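Local coordinates for universal stress protein (Pseudomonas aeruginosa UCBPP-PA14, PDB 7MQ5), which is of unknown function but belongs to the universal stress protein family, whose members are generally associated with bacterial survival under stress, at residues N70-W73 with Q79-I82. Sequence-based numbering, arbitrary orientation.
Sequences NQAW and QTII
Thr80 meets Ala72 with its methyl and Trp73 with its hydroxyl, where the edge strand 67-72 of a parallel alpha/beta half with strand order 3-2-1-4-5, consistent with a universal stress protein (HUP-type) fold, gives way to helix 77-88. The short loop between them turns the chain back and brings Thr80, in the first turn of the helix, beside Ala72 and Trp73. The methyl does the work on the strand side: CG2 of Thr80 lies 3.9 Å from CB of Ala72 and 3.6 Å from the carbonyl O of Ala72. That is a van der Waals contact, and Ala72, whose CB points toward the helix, also touches Leu41 of the neighbouring strand 37-43. A chi1 of -59° sets OG1 of Thr80 beside the backbone N and CG2 anti to it, and OG1 comes to 3.6 Å from CA of Trp73. The hydroxyl of this buried residue is held by two hydrogen bonds: OG1 donates to Ser76 O, four residues back, and accepts from Lys74 N, which ties the first turn of the helix to the residue that follows Trp73. The CB of Trp73 points away from the helix, but with CG anti to the backbone N (chi1 -180°) the indole passes beside Thr80 and crosses the threonine side chain at about a right angle. One ring face is turned to the hydroxyl, which sits off-centre toward the rim, OG1 of Thr80 being 4.0 Å from CE3 of Trp73.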
# COMPACT_ATOMS: atom_id res chain seq x y z
N ASN A 70 -1.03 -18.69 -12.25
CA ASN A 70 -0.20 -19.80 -11.75
C ASN A 70 -0.71 -20.24 -10.37
O ASN A 70 -1.29 -19.44 -9.64
CB ASN A 70 1.27 -19.41 -11.64
CG ASN A 70 2.18 -20.61 -11.45
OD1 ASN A 70 1.92 -21.69 -11.98
ND2 ASN A 70 3.26 -20.42 -10.72
N GLN A 71 -0.47 -21.50 -10.08
CA GLN A 71 -0.70 -22.07 -8.75
C GLN A 71 0.67 -22.52 -8.25
O GLN A 71 1.38 -23.19 -9.02
CB GLN A 71 -1.69 -23.22 -8.79
CG GLN A 71 -1.91 -23.83 -7.42
CD GLN A 71 -2.96 -24.91 -7.42
OE1 GLN A 71 -3.70 -25.09 -8.38
NE2 GLN A 71 -3.03 -25.63 -6.30
N ALA A 72 1.03 -22.15 -7.03
CA ALA A 72 2.36 -22.50 -6.49
C ALA A 72 2.27 -22.67 -4.98
O ALA A 72 1.29 -22.24 -4.35
CB ALA A 72 3.33 -21.40 -6.83
N TRP A 73 3.30 -23.30 -4.43
CA TRP A 73 3.41 -23.44 -2.97
C TRP A 73 4.83 -23.81 -2.60
O TRP A 73 5.30 -24.88 -3.05
CB TRP A 73 2.46 -24.50 -2.38
CG TRP A 73 2.66 -24.54 -0.89
CD1 TRP A 73 3.52 -25.32 -0.18
CD2 TRP A 73 2.11 -23.60 0.04
NE1 TRP A 73 3.50 -24.97 1.14
CE2 TRP A 73 2.64 -23.91 1.31
CE3 TRP A 73 1.17 -22.56 -0.06
CZ2 TRP A 73 2.27 -23.22 2.46
CZ3 TRP A 73 0.81 -21.88 1.08
CH2 TRP A 73 1.36 -22.20 2.32
N GLN A 79 6.18 -16.51 1.54
CA GLN A 79 7.34 -16.87 0.69
C GLN A 79 6.87 -17.23 -0.72
O GLN A 79 7.58 -16.90 -1.70
CB GLN A 79 8.14 -17.99 1.34
CG GLN A 79 8.98 -17.48 2.50
CD GLN A 79 9.64 -18.60 3.25
OE1 GLN A 79 10.85 -18.80 3.16
NE2 GLN A 79 8.83 -19.38 3.94
N THR A 80 5.72 -17.89 -0.83
CA THR A 80 5.18 -18.26 -2.17
C THR A 80 4.86 -16.98 -2.95
O THR A 80 5.21 -16.87 -4.15
CB THR A 80 3.95 -19.15 -2.03
OG1 THR A 80 4.30 -20.33 -1.31
CG2 THR A 80 3.37 -19.53 -3.37
N ILE A 81 4.24 -16.02 -2.28
CA ILE A 81 3.89 -14.73 -2.93
C ILE A 81 5.17 -14.00 -3.37
O ILE A 81 5.22 -13.54 -4.53
CB ILE A 81 3.06 -13.87 -1.96
CG1 ILE A 81 1.73 -14.57 -1.65
CG2 ILE A 81 2.84 -12.48 -2.53
CD1 ILE A 81 0.97 -13.97 -0.51
N ILE A 82 6.15 -13.86 -2.48
CA ILE A 82 7.38 -13.11 -2.88
C ILE A 82 8.13 -13.88 -3.99
O ILE A 82 8.61 -13.22 -4.93
CB ILE A 82 8.24 -12.81 -1.64
CG1 ILE A 82 7.52 -11.81 -0.74
CG2 ILE A 82 9.63 -12.32 -2.04
CD1 ILE A 82 8.13 -11.63 0.62